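Local coordinates for uncharacterized protein (Bacteroides ovatus, PDB 3P02) that is of unknown function but carries an E-set-clan domain followed by a second beta-rich domain of the BT_3044-like C-terminal family, at residues D54-L66 and S119-D131. Residues are numbered along the deposited sequence; the frame is centred on the assembly and turned at random.
Sequences DRLVSFSLRDDTL and SQKWALPLKVCED. With EDO (1,2-ethanediol), chain E.
Arg55 grips Glu130 side-on with two nearly straight bonds, NE to OE2 at 2.7 Å and NH2 to OE1 at 2.9 Å. Both oxygens lie close to the guanidinium plane and are met on their syn sides, although the two flat groups are turned 32° apart. Bends at chi2 (-70°) and chi3 (-81°) curl the arginine round to present this edge. Each end has further partners: Arg55 NH2 also reaches the carbonyl of Gln11, Glu130 OE1 bonds Tyr136 OH, and Glu130 OE2 accepts from a water that in turn accepts from Leu56 N. With an alanine here in place of Arg55, the Glu130 carboxylate would probably lose its countercharge and be freer to turn. A second water links Leu56 O to Asp131 N. Further along, Ser58 N bonds Cys129 O and Cys129 N bonds Ser58 O, each at 2.9 Å; in the next hydrogen-bonded pair Ser60 N to Lys127 O is 3.1 Å and Lys127 N to Ser60 O 2.9 Å. A third water donates to Lys127 O and bonds Ser60 OG. The ladder ends at Arg62 N, which meets Pro125 O at 2.9 Å from above the carbonyl plane. Arg62 pairs within its own segment, NE to Asp64 OD1 and NH2 to Asp64 OD2, a second side-on salt bridge, while Lys127, extended alongside it, gives NZ to the carbonyl of Tyr136 and weakly to an ethanediol. Val128 CG2 lies against Phe59 CE1, and Thr65 and Leu66 pack on the Pro125 ring. With strand 95-98 hydrogen-bonded to the other edge of 55-61, the pair forms an antiparallel ladder inside a mixed sheet, consistent with the beta-sandwich architecture of E-set domains.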
ATOM      1  N   ASP A  54      19.206  33.949  -0.361  1.00 26.79           N
ATOM      2  CA  ASP A  54      18.076  33.091  -0.762  1.00 24.80           C
ATOM      3  C   ASP A  54      18.607  31.878  -1.507  1.00 27.36           C
ATOM      4  O   ASP A  54      19.588  31.987  -2.254  1.00 27.93           O
ATOM      5  CB  ASP A  54      17.067  33.846  -1.633  1.00 25.81           C
ATOM      6  CG  ASP A  54      16.172  34.843  -0.920  1.00 26.73           C
ATOM      7  OD1 ASP A  54      16.391  35.092   0.299  1.00 24.69           O
ATOM      8  OD2 ASP A  54      15.281  35.395  -1.574  1.00 31.07           O
ATOM      9  N   ARG A  55      18.008  30.711  -1.257  1.00 20.71           N
ATOM     10  CA  ARG A  55      18.454  29.462  -1.884  1.00 19.85           C
ATOM     11  C   ARG A  55      17.504  29.069  -2.981  1.00 23.86           C
ATOM     12  O   ARG A  55      16.311  28.978  -2.716  1.00 23.08           O
ATOM     13  CB  ARG A  55      18.528  28.307  -0.843  1.00 18.50           C
ATOM     14  CG  ARG A  55      19.263  28.624   0.478  1.00 25.70           C
ATOM     15  CD  ARG A  55      20.768  28.799   0.334  1.00 28.40           C
ATOM     16  NE  ARG A  55      21.443  27.496   0.300  1.00 32.05           N
ATOM     17  CZ  ARG A  55      21.935  26.869   1.366  1.00 39.98           C
ATOM     18  NH1 ARG A  55      21.859  27.427   2.567  1.00 31.87           N
ATOM     19  NH2 ARG A  55      22.522  25.688   1.235  1.00 26.24           N
ATOM     20  N   LEU A  56      18.008  28.817  -4.203  1.00 22.48           N
ATOM     21  CA  LEU A  56      17.148  28.296  -5.261  1.00 23.61           C
ATOM     22  C   LEU A  56      17.407  26.782  -5.331  1.00 24.72           C
ATOM     23  O   LEU A  56      18.483  26.308  -5.706  1.00 23.98           O
ATOM     24  CB  LEU A  56      17.320  29.011  -6.608  1.00 25.35           C
ATOM     25  CG  LEU A  56      16.322  28.621  -7.728  1.00 31.52           C
ATOM     26  CD1 LEU A  56      14.862  28.919  -7.339  1.00 32.00           C
ATOM     27  CD2 LEU A  56      16.654  29.351  -9.026  1.00 37.64           C
ATOM     28  N   VAL A  57      16.412  26.030  -4.880  1.00 20.43           N
ATOM     29  CA  VAL A  57      16.505  24.589  -4.734  1.00 20.20           C
ATOM     30  C   VAL A  57      15.822  23.885  -5.887  1.00 20.66           C
ATOM     31  O   VAL A  57      14.767  24.347  -6.329  1.00 19.66           O
ATOM     32  CB  VAL A  57      15.838  24.223  -3.378  1.00 25.77           C
ATOM     33  CG1 VAL A  57      16.110  22.789  -3.021  1.00 26.32           C
ATOM     34  CG2 VAL A  57      16.353  25.138  -2.262  1.00 25.97           C
ATOM     35  N   SER A  58      16.445  22.798  -6.386  1.00 14.89           N
ATOM     36  CA  SER A  58      15.856  22.004  -7.461  0.50 13.99           C
ATOM     37  C   SER A  58      15.520  20.611  -6.957  1.00 17.05           C
ATOM     38  O   SER A  58      16.222  20.070  -6.093  1.00 17.49           O
ATOM     39  CB  SER A  58      16.769  21.927  -8.682  0.50 18.12           C
ATOM     40  OG  SER A  58      17.790  20.958  -8.560  0.50 27.68           O
ATOM     41  N   PHE A  59      14.434  20.057  -7.484  1.00 12.64           N
ATOM     42  CA  PHE A  59      13.958  18.717  -7.130  1.00 13.36           C
ATOM     43  C   PHE A  59      13.811  17.938  -8.393  1.00 20.99           C
ATOM     44  O   PHE A  59      13.243  18.439  -9.371  1.00 21.69           O
ATOM     45  CB  PHE A  59      12.613  18.794  -6.403  1.00 14.40           C
ATOM     46  CG  PHE A  59      12.640  19.687  -5.192  1.00 16.24           C
ATOM     47  CD1 PHE A  59      13.134  19.223  -3.980  1.00 19.20           C
ATOM     48  CD2 PHE A  59      12.132  20.976  -5.251  1.00 17.83           C
ATOM     49  CE1 PHE A  59      13.120  20.039  -2.847  1.00 20.10           C
ATOM     50  CE2 PHE A  59      12.157  21.804  -4.128  1.00 21.98           C
ATOM     51  CZ  PHE A  59      12.655  21.332  -2.934  1.00 20.36           C
ATOM     52  N   SER A  60      14.290  16.712  -8.392  1.00 17.25           N
ATOM     53  CA  SER A  60      14.172  15.928  -9.596  1.00 18.08           C
ATOM     54  C   SER A  60      13.971  14.491  -9.280  1.00 20.86           C
ATOM     55  O   SER A  60      14.391  14.002  -8.225  1.00 16.62           O
ATOM     56  CB  SER A  60      15.429  16.082 -10.450  1.00 23.18           C
ATOM     57  OG  SER A  60      16.544  15.465  -9.829  1.00 31.92           O
ATOM     58  N   LEU A  61      13.370  13.795 -10.242  1.00 18.53           N
ATOM     59  CA  LEU A  61      13.258  12.358 -10.204  1.00 18.12           C
ATOM     60  C   LEU A  61      14.687  11.825 -10.298  1.00 21.32           C
ATOM     61  O   LEU A  61      15.441  12.256 -11.186  1.00 22.36           O
ATOM     62  CB  LEU A  61      12.400  11.924 -11.393  1.00 18.42           C
ATOM     63  CG  LEU A  61      12.330  10.433 -11.655  1.00 23.31           C
ATOM     64  CD1 LEU A  61      11.389   9.775 -10.674  1.00 21.61           C
ATOM     65  CD2 LEU A  61      11.878  10.180 -13.081  1.00 28.62           C
ATOM     66  N   ARG A  62      15.097  10.970  -9.352  1.00 16.91           N
ATOM     67  CA  ARG A  62      16.469  10.456  -9.326  1.00 17.70           C
ATOM     68  C   ARG A  62      16.488   9.085 -10.027  1.00 20.88           C
ATOM     69  O   ARG A  62      16.006   8.082  -9.500  1.00 19.99           O
ATOM     70  CB  ARG A  62      16.956  10.443  -7.873  1.00 19.76           C
ATOM     71  CG  ARG A  62      18.432  10.206  -7.716  1.00 18.11           C
ATOM     72  CD  ARG A  62      19.334  11.180  -8.461  1.00 11.57           C
ATOM     73  NE  ARG A  62      20.613  10.480  -8.615  1.00 14.95           N
ATOM     74  CZ  ARG A  62      21.771  11.044  -8.935  1.00 16.90           C
ATOM     75  NH1 ARG A  62      21.860  12.371  -9.090  1.00 14.50           N
ATOM     76  NH2 ARG A  62      22.863  10.294  -9.076  1.00 16.44           N
ATOM     77  N   ASP A  63      17.022   9.077 -11.262  1.00 18.96           N
ATOM     78  CA  ASP A  63      16.996   7.945 -12.186  0.50 18.70           C
ATOM     79  C   ASP A  63      17.790   6.689 -11.740  1.00 23.23           C
ATOM     80  O   ASP A  63      17.515   5.608 -12.257  1.00 24.16           O
ATOM     81  CB  ASP A  63      17.472   8.422 -13.566  0.50 20.51           C
ATOM     82  CG  ASP A  63      16.572   9.501 -14.167  0.50 24.83           C
ATOM     83  OD1 ASP A  63      15.335   9.383 -14.036  0.50 19.91           O
ATOM     84  OD2 ASP A  63      17.110  10.460 -14.770  0.50 31.98           O
ATOM     85  N   ASP A  64      18.757   6.808 -10.785  1.00 17.27           N
ATOM     86  CA  ASP A  64      19.540   5.609 -10.388  1.00 14.04           C
ATOM     87  C   ASP A  64      19.196   5.009  -9.007  1.00 16.93           C
ATOM     88  O   ASP A  64      19.729   3.955  -8.635  1.00 15.35           O
ATOM     89  CB  ASP A  64      21.040   5.976 -10.359  1.00 14.13           C
ATOM     90  CG  ASP A  64      21.386   7.076  -9.362  1.00 15.38           C
ATOM     91  OD1 ASP A  64      20.444   7.694  -8.809  1.00 15.80           O
ATOM     92  OD2 ASP A  64      22.580   7.429  -9.256  1.00 15.49           O
ATOM     93  N   THR A  65      18.346   5.695  -8.222  1.00 14.28           N
ATOM     94  CA  THR A  65      18.065   5.270  -6.847  1.00 14.06           C
ATOM     95  C   THR A  65      17.443   3.909  -6.718  1.00 16.64           C
ATOM     96  O   THR A  65      17.909   3.108  -5.896  1.00 18.50           O
ATOM     97  CB  THR A  65      17.097   6.263  -6.183  1.00 18.29           C
ATOM     98  OG1 THR A  65      17.618   7.573  -6.335  1.00 15.30           O
ATOM     99  CG2 THR A  65      16.853   5.942  -4.710  1.00 16.38           C
ATOM    100  N   LEU A  66      16.387   3.646  -7.484  1.00 15.33           N
ATOM    101  CA  LEU A  66      15.657   2.398  -7.315  1.00 14.81           C
ATOM    102  C   LEU A  66      16.456   1.193  -7.648  1.00 17.15           C
ATOM    103  O   LEU A  66      16.287   0.176  -6.957  1.00 15.57           O
ATOM    104  CB  LEU A  66      14.357   2.371  -8.114  1.00 14.42           C
ATOM    105  CG  LEU A  66      13.288   3.340  -7.630  1.00 17.68           C
ATOM    106  CD1 LEU A  66      12.030   3.166  -8.463  1.00 16.80           C
ATOM    107  CD2 LEU A  66      13.027   3.178  -6.104  1.00 18.10           C
ATOM    108  N   SER A 119      -1.265  -4.241  -7.332  1.00  9.22           N
ATOM    109  CA  SER A 119      -0.566  -5.517  -7.163  1.00  9.42           C
ATOM    110  C   SER A 119       0.974  -5.301  -7.234  1.00 12.83           C
ATOM    111  O   SER A 119       1.762  -6.215  -6.946  1.00 11.82           O
ATOM    112  CB  SER A 119      -0.995  -6.537  -8.224  1.00 12.40           C
ATOM    113  OG  SER A 119      -0.497  -6.182  -9.507  1.00 14.67           O
ATOM    114  N   GLN A 120       1.391  -4.084  -7.655  1.00  9.94           N
ATOM    115  CA  GLN A 120       2.792  -3.715  -7.815  1.00  9.88           C
ATOM    116  C   GLN A 120       3.215  -2.748  -6.741  1.00 12.65           C
ATOM    117  O   GLN A 120       2.371  -2.017  -6.238  1.00 12.10           O
ATOM    118  CB  GLN A 120       2.997  -3.056  -9.185  1.00 11.05           C
ATOM    119  CG  GLN A 120       2.411  -3.866 -10.345  1.00 12.14           C
ATOM    120  CD  GLN A 120       3.134  -5.172 -10.520  1.00 22.67           C
ATOM    121  OE1 GLN A 120       4.325  -5.184 -10.850  1.00 21.30           O
ATOM    122  NE2 GLN A 120       2.445  -6.307 -10.246  1.00 12.49           N
ATOM    123  N   LYS A 121       4.508  -2.744  -6.374  1.00 11.33           N
ATOM    124  CA  LYS A 121       5.033  -1.794  -5.375  1.00 10.24           C
ATOM    125  C   LYS A 121       5.611  -0.625  -6.142  1.00 12.46           C
ATOM    126  O   LYS A 121       6.576  -0.821  -6.882  1.00 13.92           O
ATOM    127  CB  LYS A 121       6.128  -2.436  -4.480  1.00 13.53           C
ATOM    128  CG  LYS A 121       5.584  -3.474  -3.514  1.00 25.10           C
ATOM    129  CD  LYS A 121       6.580  -3.865  -2.405  1.00 28.73           C
ATOM    130  CE  LYS A 121       7.849  -4.427  -2.986  1.00 22.80           C
ATOM    131  NZ  LYS A 121       8.637  -5.230  -2.001  1.00 14.30           N
ATOM    132  N   TRP A 122       5.024   0.558  -6.003  1.00 10.01           N
ATOM    133  CA  TRP A 122       5.483   1.727  -6.745  1.00 10.05           C
ATOM    134  C   TRP A 122       6.300   2.641  -5.868  1.00 12.22           C
ATOM    135  O   TRP A 122       6.010   2.783  -4.670  1.00 11.47           O
ATOM    136  CB  TRP A 122       4.267   2.494  -7.304  1.00  8.28           C
ATOM    137  CG  TRP A 122       3.396   1.641  -8.178  1.00  9.35           C
ATOM    138  CD1 TRP A 122       2.244   1.001  -7.818  1.00 12.11           C
ATOM    139  CD2 TRP A 122       3.641   1.302  -9.550  1.00  8.93           C
ATOM    140  NE1 TRP A 122       1.758   0.272  -8.883  1.00 12.73           N
ATOM    141  CE2 TRP A 122       2.592   0.445  -9.963  1.00 12.63           C
ATOM    142  CE3 TRP A 122       4.668   1.619 -10.469  1.00 10.02           C
ATOM    143  CZ2 TRP A 122       2.515  -0.070 -11.260  1.00 11.23           C
ATOM    144  CZ3 TRP A 122       4.606   1.094 -11.759  1.00 10.90           C
ATOM    145  CH2 TRP A 122       3.543   0.256 -12.142  1.00 11.66           C
ATOM    146  N   ALA A 123       7.259   3.332  -6.460  1.00  9.77           N
ATOM    147  CA  ALA A 123       8.032   4.272  -5.659  1.00  9.35           C
ATOM    148  C   ALA A 123       8.435   5.479  -6.474  1.00 11.11           C
ATOM    149  O   ALA A 123       8.684   5.384  -7.667  1.00 10.96           O
ATOM    150  CB  ALA A 123       9.271   3.580  -5.068  1.00 10.52           C
ATOM    151  N   LEU A 124       8.549   6.615  -5.796  1.00  8.38           N
ATOM    152  CA  LEU A 124       8.953   7.874  -6.399  1.00  7.52           C
ATOM    153  C   LEU A 124      10.262   8.352  -5.720  1.00 10.96           C
ATOM    154  O   LEU A 124      10.233   8.779  -4.558  1.00 10.43           O
ATOM    155  CB  LEU A 124       7.820   8.918  -6.253  1.00  8.28           C
ATOM    156  CG  LEU A 124       8.138  10.326  -6.746  1.00 12.82           C
ATOM    157  CD1 LEU A 124       8.502  10.338  -8.255  1.00 13.50           C
ATOM    158  CD2 LEU A 124       6.974  11.295  -6.436  1.00 13.33           C
ATOM    159  N   PRO A 125      11.406   8.192  -6.431  1.00 10.43           N
ATOM    160  CA  PRO A 125      12.699   8.582  -5.855  1.00 10.22           C
ATOM    161  C   PRO A 125      13.019  10.038  -6.212  1.00 14.99           C
ATOM    162  O   PRO A 125      13.030  10.396  -7.386  1.00 13.75           O
ATOM    163  CB  PRO A 125      13.667   7.574  -6.510  1.00 11.22           C
ATOM    164  CG  PRO A 125      13.097   7.354  -7.896  1.00 13.52           C
ATOM    165  CD  PRO A 125      11.566   7.568  -7.767  1.00 10.48           C
ATOM    166  N   LEU A 126      13.230  10.895  -5.209  1.00 12.26           N
ATOM    167  CA  LEU A 126      13.434  12.325  -5.449  1.00 11.33           C
ATOM    168  C   LEU A 126      14.687  12.825  -4.832  1.00 13.68           C
ATOM    169  O   LEU A 126      14.927  12.508  -3.670  1.00 13.69           O
ATOM    170  CB  LEU A 126      12.272  13.132  -4.810  1.00 12.88           C
ATOM    171  CG  LEU A 126      10.878  12.741  -5.203  1.00 18.31           C
ATOM    172  CD1 LEU A 126       9.873  13.510  -4.376  1.00 19.93           C
ATOM    173  CD2 LEU A 126      10.651  13.026  -6.665  1.00 21.12           C
ATOM    174  N   LYS A 127      15.428  13.675  -5.536  1.00 10.31           N
ATOM    175  CA  LYS A 127      16.627  14.243  -4.937  1.00  9.85           C
ATOM    176  C   LYS A 127      16.529  15.759  -4.931  1.00 13.87           C
ATOM    177  O   LYS A 127      16.009  16.342  -5.873  1.00 13.26           O
ATOM    178  CB  LYS A 127      17.893  13.799  -5.714  1.00 11.65           C
ATOM    179  CG  LYS A 127      19.196  14.331  -5.092  1.00 15.64           C
ATOM    180  CD  LYS A 127      20.448  13.761  -5.732  1.00 14.74           C
ATOM    181  CE  LYS A 127      21.669  14.274  -5.014  1.00 14.76           C
ATOM    182  NZ  LYS A 127      22.935  13.825  -5.675  1.00 11.84           N
ATOM    183  N   VAL A 128      17.062  16.376  -3.886  1.00 11.83           N
ATOM    184  CA  VAL A 128      17.132  17.823  -3.747  1.00 12.46           C
ATOM    185  C   VAL A 128      18.586  18.245  -4.024  1.00 16.83           C
ATOM    186  O   VAL A 128      19.519  17.568  -3.564  1.00 16.16           O
ATOM    187  CB  VAL A 128      16.576  18.337  -2.372  1.00 16.18           C
ATOM    188  CG1 VAL A 128      17.303  17.732  -1.171  1.00 16.71           C
ATOM    189  CG2 VAL A 128      16.595  19.865  -2.309  1.00 16.13           C
ATOM    190  N   CYS A 129      18.768  19.364  -4.784  1.00 16.10           N
ATOM    191  CA  CYS A 129      20.064  19.899  -5.211  0.50 19.62           C
ATOM    192  C   CYS A 129      20.004  21.426  -5.256  1.00 21.08           C
ATOM    193  O   CYS A 129      18.924  21.994  -5.204  1.00 18.14           O
ATOM    194  CB  CYS A 129      20.388  19.327  -6.591  0.50 22.09           C
ATOM    195  SG  CYS A 129      22.130  19.415  -7.060  0.50 28.06           S
ATOM    196  N   GLU A 130      21.139  22.067  -5.432  1.00 22.26           N
ATOM    197  CA  GLU A 130      21.311  23.488  -5.678  1.00 23.72           C
ATOM    198  C   GLU A 130      22.211  23.544  -6.880  1.00 34.77           C
ATOM    199  O   GLU A 130      23.247  22.865  -6.872  1.00 33.03           O
ATOM    200  CB  GLU A 130      21.911  24.240  -4.491  1.00 24.32           C
ATOM    201  CG  GLU A 130      20.953  24.427  -3.346  1.00 21.69           C
ATOM    202  CD  GLU A 130      21.623  25.181  -2.227  1.00 34.03           C
ATOM    203  OE1 GLU A 130      22.388  24.560  -1.453  1.00 26.28           O
ATOM    204  OE2 GLU A 130      21.441  26.417  -2.175  1.00 27.72           O
ATOM    205  N   ASP A 131      21.696  24.097  -7.994  0.50 34.67           N
ATOM    206  CA  ASP A 131      22.408  24.138  -9.271  0.50 36.02           C
ATOM    207  C   ASP A 131      23.392  25.303  -9.307  0.50 41.03           C
ATOM    208  O   ASP A 131      24.571  25.105  -9.018  0.50 41.04           O
ATOM    209  CB  ASP A 131      21.419  24.209 -10.451  0.50 38.02           C
ATOM    210  CG  ASP A 131      20.623  22.933 -10.716  0.50 49.29           C
ATOM    211  OD1 ASP A 131      21.013  21.861 -10.189  0.50 49.25           O
ATOM    212  OD2 ASP A 131      19.629  22.999 -11.470  0.50 55.51           O
TER
HETATM  213  C1  EDO E   4      22.793  15.564  -8.465  1.00 75.97           C
HETATM  214  O1  EDO E   4      24.067  15.424  -7.833  1.00 77.08           O
HETATM  215  C2  EDO E   4      22.879  16.475  -9.679  1.00 75.77           C
HETATM  216  O2  EDO E   4      21.558  16.659 -10.201  1.00 82.83           O
HETATM  217  O   HOH W   1      20.951  28.278  -3.957  1.00 25.39           O
HETATM  218  O   HOH W   2      18.987  24.865  -8.106  1.00 36.35           O
HETATM  219  O   HOH W   3      17.591  17.624  -7.966  1.00 26.94           O